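Local coordinates for protein beta-galactosidase (Bacillus circulans subsp. alkalophilus, PDB 3TTY) that hydrolyses terminal, non-reducing beta-D-galactose residues from beta-D-galactosides, at residues I528-D533 with G539-G544; D518-G523 with D564-T569. All coordinates share one frame; numbering follows the deposited sequence.

Interaction 1 (I528-D533 with G539-G544); sequences IVLRQD and GSYSCG
Ile-528 and Tyr-541 face each other as a hydrogen-bonded pair of an antiparallel beta hairpin, formed by strands 525-530 and 540-544 within the large mixed sheet of the trimerisation domain. Two backbone bonds close the pair, Ile-528 N to Tyr-541 O at 2.7 Å and Tyr-541 N to Ile-528 O at 2.8 Å. A third bond, from Leu-530 N to Gly-539 O, continues the ladder to the end of the hairpin.

The side chains of Ile-528 and Tyr-541 leave on the same face of the sheet but then part. With CG1 anti to its carbonyl carbon (chi1 -67°), Ile-528 reaches along the partner strand and sets CD1 3.7 Å from Cys-543 CB, while CG1 also packs on the sulfur. The Tyr-541 ring extends the other way, toward Leu-530, whose CD1 meets the ring edge in plane, 3.6 Å from CE2; the two side chains cross obliquely. The phenol oxygen has its partner beyond the two strands, at Arg-538 N. Strand 556-561 runs alongside 525-530 as its other neighbour in the sheet, and Ala-559 there touches both Ile-528 and Leu-530.

On the opposite face, Val-529 and Ser-540 form the non-hydrogen-bonded pair, and Val-529 CG2 lies 4.0 Å from Ser-540 OG, a hydroxyl hydrogen-bonded to Glu-527. Past the strand ends a water bridges the two segments, donating to Asp-533 OD1 at 2.9 Å and accepting from Gly-539 N at 3.0 Å.

Interaction 2 (D518-G523 with D564-T569); sequences DALLPG and DYYKGT
Asp-518 and Tyr-566 meet side chain to side chain, joining the end of a two-stranded antiparallel ribbon, strands 512-519 and 546-552, to a loop of two overlapping beta turns: type I from Asp-564 to Lys-567 and type II from Tyr-566 to Thr-569. The Asp-518 side chain starts out toward this loop and crosses the tyrosine at about a right angle. Its CB sits 3.9 Å from Tyr-566 CE2, and chi1 of -175°, which sets CG anti to the backbone N, brings the carboxylate alongside the hydroxyl end of the ring. CG is 3.5 Å from Tyr-566 OH. There the two oxygens diverge. OD2 lies at the ring edge, in plane, and accepts the phenol proton over 2.6 Å through its anti lone pair, with carboxylate and ring planes turned 73° apart. OD1 looks out of the chain, where Arg-323 and the backbone N of Ala-321, both of the second subunit, bind it.

Arg-323 of the second subunit also pairs with Asp-564 OD1 in a salt bridge between subunits. Asp-518 OD2 and Asp-564 OD2 are 4.3 Å apart, a proximity of like charges that the shared guanidinium probably eases. The contact thus couples an intrachain bond to the subunit interface, in keeping with the trimerisation domain.

Around Tyr-566, Leu-520 CD2 approaches the hydroxyl and Tyr-561 packs edge-to-face with the ring. A phenylalanine in place of Tyr-566 lacks the hydroxyl, and Asp-518 OD2, losing that donor, would probably be less firmly fixed, its carboxylate relying more on the second subunit. The ring's own edge is covered by its neighbour in sequence: Tyr-566 CD2 sits 3.3 Å above the plane of the Tyr-565 ring, offset toward its rim.

Both contacts lie in the trimerisation domain, far from the chain's centre (about 33 Å between centres) and on the same side of it, with their own centres about 14 Å apart. Along the chain the order is 518-523, 528-533, 539-544, 564-569, so the hairpin of interaction 1 falls entirely between the two halves of interaction 2. They touch where Gly-544 CA packs on Leu-520 CD1 at 3.9 Å. Interaction 1 belongs to the mixed sheet; interaction 2 ties the separate ribbon to a loop joining strands 556-561 and 570-577 of that sheet. Interaction 2 meets the second subunit, whereas no other chain touches the two segments of interaction 1.

Interaction 1 (I528-D533 with G539-G544)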
ATOM      1  N   ILE A 528      11.142  30.331 -15.698  1.00 25.54           N
ATOM      2  CA  ILE A 528      10.942  30.788 -17.062  1.00 25.12           C
ATOM      3  C   ILE A 528      11.197  32.292 -17.074  1.00 31.36           C
ATOM      4  O   ILE A 528      10.493  33.061 -16.408  1.00 33.24           O
ATOM      5  CB  ILE A 528       9.523  30.474 -17.551  1.00 23.65           C
ATOM      6  CG1 ILE A 528       9.334  28.966 -17.674  1.00 26.96           C
ATOM      7  CG2 ILE A 528       9.252  31.120 -18.894  1.00 23.11           C
ATOM      8  CD1 ILE A 528       7.909  28.562 -17.893  1.00 21.74           C
ATOM      9  N   VAL A 529      12.237  32.698 -17.797  1.00 30.29           N
ATOM     10  CA  VAL A 529      12.676  34.088 -17.823  1.00 27.61           C
ATOM     11  C   VAL A 529      12.481  34.686 -19.197  1.00 25.13           C
ATOM     12  O   VAL A 529      13.220  34.367 -20.119  1.00 27.56           O
ATOM     13  CB  VAL A 529      14.167  34.203 -17.501  1.00 30.72           C
ATOM     14  CG1 VAL A 529      14.602  35.675 -17.516  1.00 28.95           C
ATOM     15  CG2 VAL A 529      14.477  33.543 -16.167  1.00 29.86           C
ATOM     16  N   LEU A 530      11.495  35.565 -19.343  1.00 24.46           N
ATOM     17  CA  LEU A 530      11.260  36.187 -20.639  1.00 29.29           C
ATOM     18  C   LEU A 530      12.399  37.080 -21.145  1.00 31.47           C
ATOM     19  O   LEU A 530      13.004  37.844 -20.389  1.00 31.74           O
ATOM     20  CB  LEU A 530       9.924  36.914 -20.667  1.00 26.08           C
ATOM     21  CG  LEU A 530       8.863  35.890 -21.047  1.00 24.49           C
ATOM     22  CD1 LEU A 530       8.233  35.251 -19.792  1.00 25.54           C
ATOM     23  CD2 LEU A 530       7.835  36.500 -21.957  1.00 25.14           C
ATOM     24  N   ARG A 531      12.695  36.953 -22.432  1.00 35.29           N
ATOM     25  CA  ARG A 531      13.763  37.735 -23.040  1.00 38.82           C
ATOM     26  C   ARG A 531      13.397  39.207 -22.992  1.00 38.88           C
ATOM     27  O   ARG A 531      14.246  40.059 -22.721  1.00 33.38           O
ATOM     28  CB  ARG A 531      13.980  37.301 -24.482  1.00 36.33           C
ATOM     29  CG  ARG A 531      14.655  35.956 -24.620  1.00 41.46           C
ATOM     30  CD  ARG A 531      16.152  36.101 -24.505  1.00 46.33           C
ATOM     31  NE  ARG A 531      16.842  35.143 -25.362  1.00 47.22           N
ATOM     32  CZ  ARG A 531      16.930  35.255 -26.682  1.00 49.54           C
ATOM     33  NH1 ARG A 531      16.361  36.283 -27.308  1.00 47.98           N
ATOM     34  NH2 ARG A 531      17.585  34.334 -27.376  1.00 45.36           N
ATOM     35  N   GLN A 532      12.122  39.489 -23.246  1.00 36.99           N
ATOM     36  CA  GLN A 532      11.594  40.846 -23.184  1.00 40.00           C
ATOM     37  C   GLN A 532      10.091  40.777 -22.983  1.00 39.31           C
ATOM     38  O   GLN A 532       9.471  39.748 -23.254  1.00 36.54           O
ATOM     39  CB  GLN A 532      11.922  41.614 -24.466  1.00 34.01           C
ATOM     40  CG  GLN A 532      11.379  40.963 -25.725  1.00 42.26           C
ATOM     41  CD  GLN A 532      12.090  41.427 -26.995  1.00 54.46           C
ATOM     42  OE1 GLN A 532      13.319  41.539 -27.031  1.00 57.09           O
ATOM     43  NE2 GLN A 532      11.315  41.696 -28.044  1.00 54.04           N
ATOM     44  N   ASP A 533       9.504  41.860 -22.493  1.00 37.37           N
ATOM     45  CA  ASP A 533       8.067  41.883 -22.295  1.00 39.85           C
ATOM     46  C   ASP A 533       7.436  41.453 -23.614  1.00 37.20           C
ATOM     47  O   ASP A 533       7.840  41.904 -24.682  1.00 40.24           O
ATOM     48  CB  ASP A 533       7.585  43.277 -21.870  1.00 43.26           C
ATOM     49  CG  ASP A 533       8.045  43.667 -20.458  1.00 44.49           C
ATOM     50  OD1 ASP A 533       8.884  42.957 -19.862  1.00 43.86           O
ATOM     51  OD2 ASP A 533       7.565  44.705 -19.943  1.00 47.14           O
ATOM     52  N   GLY A 539       8.812  39.281 -17.182  1.00 33.01           N
ATOM     53  CA  GLY A 539       9.621  38.887 -16.040  1.00 32.31           C
ATOM     54  C   GLY A 539       9.777  37.380 -15.919  1.00 32.36           C
ATOM     55  O   GLY A 539       9.963  36.687 -16.919  1.00 33.01           O
ATOM     56  N   SER A 540       9.687  36.877 -14.689  1.00 29.72           N
ATOM     57  CA  SER A 540       9.940  35.468 -14.392  1.00 33.38           C
ATOM     58  C   SER A 540       8.686  34.709 -13.987  1.00 32.10           C
ATOM     59  O   SER A 540       7.783  35.277 -13.367  1.00 34.54           O
ATOM     60  CB  SER A 540      10.973  35.341 -13.267  1.00 31.86           C
ATOM     61  OG  SER A 540      12.242  35.796 -13.698  1.00 38.43           O
ATOM     62  N   TYR A 541       8.639  33.424 -14.337  1.00 30.40           N
ATOM     63  CA  TYR A 541       7.594  32.521 -13.843  1.00 27.19           C
ATOM     64  C   TYR A 541       8.251  31.220 -13.389  1.00 26.58           C
ATOM     65  O   TYR A 541       9.413  30.974 -13.687  1.00 22.53           O
ATOM     66  CB  TYR A 541       6.552  32.227 -14.921  1.00 25.15           C
ATOM     67  CG  TYR A 541       5.891  33.456 -15.496  1.00 29.35           C
ATOM     68  CD1 TYR A 541       4.675  33.919 -15.002  1.00 27.81           C
ATOM     69  CD2 TYR A 541       6.488  34.161 -16.534  1.00 28.26           C
ATOM     70  CE1 TYR A 541       4.072  35.052 -15.527  1.00 29.81           C
ATOM     71  CE2 TYR A 541       5.895  35.286 -17.074  1.00 28.27           C
ATOM     72  CZ  TYR A 541       4.689  35.732 -16.563  1.00 33.99           C
ATOM     73  OH  TYR A 541       4.108  36.858 -17.095  1.00 26.37           O
ATOM     74  N   SER A 542       7.521  30.387 -12.659  1.00 23.14           N
ATOM     75  CA  SER A 542       8.092  29.107 -12.258  1.00 29.17           C
ATOM     76  C   SER A 542       7.667  28.004 -13.219  1.00 26.68           C
ATOM     77  O   SER A 542       6.626  28.110 -13.881  1.00 23.33           O
ATOM     78  CB  SER A 542       7.702  28.757 -10.824  1.00 27.08           C
ATOM     79  OG  SER A 542       6.298  28.803 -10.677  1.00 39.27           O
ATOM     80  N   CYS A 543       8.485  26.960 -13.317  1.00 21.35           N
ATOM     81  CA  CYS A 543       8.100  25.784 -14.084  1.00 25.41           C
ATOM     82  C   CYS A 543       8.656  24.561 -13.385  1.00 24.06           C
ATOM     83  O   CYS A 543       9.511  24.686 -12.518  1.00 28.16           O
ATOM     84  CB  CYS A 543       8.615  25.864 -15.521  1.00 21.88           C
ATOM     85  SG  CYS A 543      10.414  25.763 -15.657  1.00 25.65           S
ATOM     86  N   GLY A 544       8.181  23.378 -13.759  1.00 24.40           N
ATOM     87  CA  GLY A 544       8.561  22.184 -13.033  1.00 27.29           C
ATOM     88  C   GLY A 544       8.306  20.852 -13.710  1.00 25.43           C
ATOM     89  O   GLY A 544       7.968  20.781 -14.892  1.00 24.46           O
TER
HETATM   90  O   HOH W   1      10.239  40.452 -19.583  1.00 33.35           O

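Interaction 2 (D518-G523 with D564-T569)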
ATOM      1  N   ASP A 518      15.293  16.588 -18.593  1.00 21.36           N
ATOM      2  CA  ASP A 518      15.648  16.495 -17.183  1.00 22.44           C
ATOM      3  C   ASP A 518      14.418  16.372 -16.268  1.00 23.00           C
ATOM      4  O   ASP A 518      13.521  17.214 -16.295  1.00 21.13           O
ATOM      5  CB  ASP A 518      16.465  17.717 -16.786  1.00 22.99           C
ATOM      6  CG  ASP A 518      16.975  17.632 -15.368  1.00 26.84           C
ATOM      7  OD1 ASP A 518      17.343  16.515 -14.944  1.00 23.59           O
ATOM      8  OD2 ASP A 518      16.991  18.676 -14.681  1.00 25.95           O
ATOM      9  N   ALA A 519      14.383  15.316 -15.459  1.00 23.59           N
ATOM     10  CA  ALA A 519      13.308  15.125 -14.491  1.00 24.31           C
ATOM     11  C   ALA A 519      13.648  15.795 -13.153  1.00 27.45           C
ATOM     12  O   ALA A 519      14.682  15.510 -12.553  1.00 22.01           O
ATOM     13  CB  ALA A 519      13.034  13.644 -14.289  1.00 22.33           C
ATOM     14  N   LEU A 520      12.784  16.694 -12.693  1.00 24.84           N
ATOM     15  CA  LEU A 520      12.999  17.343 -11.400  1.00 27.58           C
ATOM     16  C   LEU A 520      12.493  16.478 -10.242  1.00 27.94           C
ATOM     17  O   LEU A 520      11.403  15.897 -10.311  1.00 25.56           O
ATOM     18  CB  LEU A 520      12.324  18.722 -11.362  1.00 24.31           C
ATOM     19  CG  LEU A 520      12.768  19.693 -12.465  1.00 29.89           C
ATOM     20  CD1 LEU A 520      12.221  21.085 -12.204  1.00 26.24           C
ATOM     21  CD2 LEU A 520      14.293  19.714 -12.610  1.00 26.23           C
ATOM     22  N   LEU A 521      13.287  16.393  -9.180  1.00 27.28           N
ATOM     23  CA  LEU A 521      12.833  15.731  -7.967  1.00 29.87           C
ATOM     24  C   LEU A 521      11.697  16.562  -7.367  1.00 32.16           C
ATOM     25  O   LEU A 521      11.615  17.764  -7.621  1.00 33.18           O
ATOM     26  CB  LEU A 521      13.992  15.571  -6.982  1.00 35.26           C
ATOM     27  CG  LEU A 521      14.779  14.256  -7.047  1.00 36.38           C
ATOM     28  CD1 LEU A 521      15.221  13.930  -8.469  1.00 32.91           C
ATOM     29  CD2 LEU A 521      15.982  14.291  -6.108  1.00 39.50           C
ATOM     30  N   PRO A 522      10.804  15.926  -6.587  1.00 34.30           N
ATOM     31  CA  PRO A 522       9.648  16.633  -6.010  1.00 36.11           C
ATOM     32  C   PRO A 522      10.053  17.888  -5.225  1.00 33.35           C
ATOM     33  O   PRO A 522      11.019  17.859  -4.461  1.00 34.35           O
ATOM     34  CB  PRO A 522       9.023  15.590  -5.070  1.00 32.53           C
ATOM     35  CG  PRO A 522       9.486  14.268  -5.591  1.00 29.43           C
ATOM     36  CD  PRO A 522      10.844  14.503  -6.199  1.00 33.06           C
ATOM     37  N   GLY A 523       9.335  18.987  -5.435  1.00 34.92           N
ATOM     38  CA  GLY A 523       9.646  20.229  -4.746  1.00 37.22           C
ATOM     39  C   GLY A 523      10.784  21.038  -5.356  1.00 41.55           C
ATOM     40  O   GLY A 523      11.151  22.094  -4.838  1.00 41.81           O
ATOM     41  N   ASP A 564      20.059  26.096 -12.858  1.00 27.96           N
ATOM     42  CA  ASP A 564      20.561  24.764 -13.177  1.00 28.25           C
ATOM     43  C   ASP A 564      21.514  24.820 -14.373  1.00 27.82           C
ATOM     44  O   ASP A 564      21.698  25.885 -14.963  1.00 29.00           O
ATOM     45  CB  ASP A 564      19.389  23.808 -13.445  1.00 30.21           C
ATOM     46  CG  ASP A 564      19.522  22.497 -12.694  1.00 30.52           C
ATOM     47  OD1 ASP A 564      20.669  22.039 -12.510  1.00 27.63           O
ATOM     48  OD2 ASP A 564      18.483  21.933 -12.282  1.00 34.21           O
ATOM     49  N   TYR A 565      22.114  23.685 -14.733  1.00 26.32           N
ATOM     50  CA  TYR A 565      23.136  23.668 -15.790  1.00 23.84           C
ATOM     51  C   TYR A 565      22.637  24.101 -17.168  1.00 26.90           C
ATOM     52  O   TYR A 565      23.438  24.490 -18.023  1.00 27.80           O
ATOM     53  CB  TYR A 565      23.835  22.308 -15.880  1.00 23.82           C
ATOM     54  CG  TYR A 565      23.013  21.206 -16.515  1.00 22.19           C
ATOM     55  CD1 TYR A 565      22.092  20.479 -15.773  1.00 23.64           C
ATOM     56  CD2 TYR A 565      23.171  20.886 -17.858  1.00 26.77           C
ATOM     57  CE1 TYR A 565      21.347  19.471 -16.353  1.00 26.07           C
ATOM     58  CE2 TYR A 565      22.430  19.884 -18.449  1.00 27.74           C
ATOM     59  CZ  TYR A 565      21.520  19.179 -17.695  1.00 26.19           C
ATOM     60  OH  TYR A 565      20.786  18.183 -18.289  1.00 24.66           O
ATOM     61  N   TYR A 566      21.326  24.039 -17.392  1.00 27.67           N
ATOM     62  CA  TYR A 566      20.771  24.518 -18.661  1.00 23.72           C
ATOM     63  C   TYR A 566      20.290  25.973 -18.610  1.00 27.41           C
ATOM     64  O   TYR A 566      19.615  26.452 -19.525  1.00 26.09           O
ATOM     65  CB  TYR A 566      19.667  23.604 -19.181  1.00 20.79           C
ATOM     66  CG  TYR A 566      18.792  22.961 -18.126  1.00 22.24           C
ATOM     67  CD1 TYR A 566      17.568  23.517 -17.766  1.00 21.25           C
ATOM     68  CD2 TYR A 566      19.173  21.775 -17.525  1.00 20.43           C
ATOM     69  CE1 TYR A 566      16.756  22.910 -16.820  1.00 22.73           C
ATOM     70  CE2 TYR A 566      18.370  21.160 -16.585  1.00 26.15           C
ATOM     71  CZ  TYR A 566      17.166  21.726 -16.230  1.00 26.29           C
ATOM     72  OH  TYR A 566      16.386  21.093 -15.283  1.00 26.37           O
ATOM     73  N   LYS A 567      20.649  26.670 -17.540  1.00 25.22           N
ATOM     74  CA  LYS A 567      20.338  28.079 -17.418  1.00 27.20           C
ATOM     75  C   LYS A 567      20.682  28.824 -18.700  1.00 23.94           C
ATOM     76  O   LYS A 567      21.765  28.649 -19.252  1.00 28.78           O
ATOM     77  CB  LYS A 567      21.117  28.683 -16.250  1.00 30.29           C
ATOM     78  CG  LYS A 567      20.918  30.187 -16.086  1.00 33.98           C
ATOM     79  CD  LYS A 567      21.820  30.728 -14.994  1.00 37.94           C
ATOM     80  CE  LYS A 567      21.541  32.197 -14.723  1.00 39.35           C
ATOM     81  NZ  LYS A 567      22.292  32.656 -13.517  1.00 42.64           N
ATOM     82  N   GLY A 568      19.751  29.646 -19.173  1.00 25.32           N
ATOM     83  CA  GLY A 568      19.990  30.487 -20.329  1.00 23.03           C
ATOM     84  C   GLY A 568      19.688  29.816 -21.658  1.00 34.31           C
ATOM     85  O   GLY A 568      19.959  30.379 -22.725  1.00 32.12           O
ATOM     86  N   THR A 569      19.131  28.610 -21.610  1.00 25.43           N
ATOM     87  CA  THR A 569      18.755  27.923 -22.841  1.00 21.29           C
ATOM     88  C   THR A 569      17.244  28.076 -23.011  1.00 24.78           C
ATOM     89  O   THR A 569      16.542  28.383 -22.047  1.00 27.44           O
ATOM     90  CB  THR A 569      19.204  26.438 -22.837  1.00 21.76           C
ATOM     91  OG1 THR A 569      18.672  25.775 -21.685  1.00 24.06           O
ATOM     92  CG2 THR A 569      20.733  26.336 -22.810  1.00 21.10           C
TER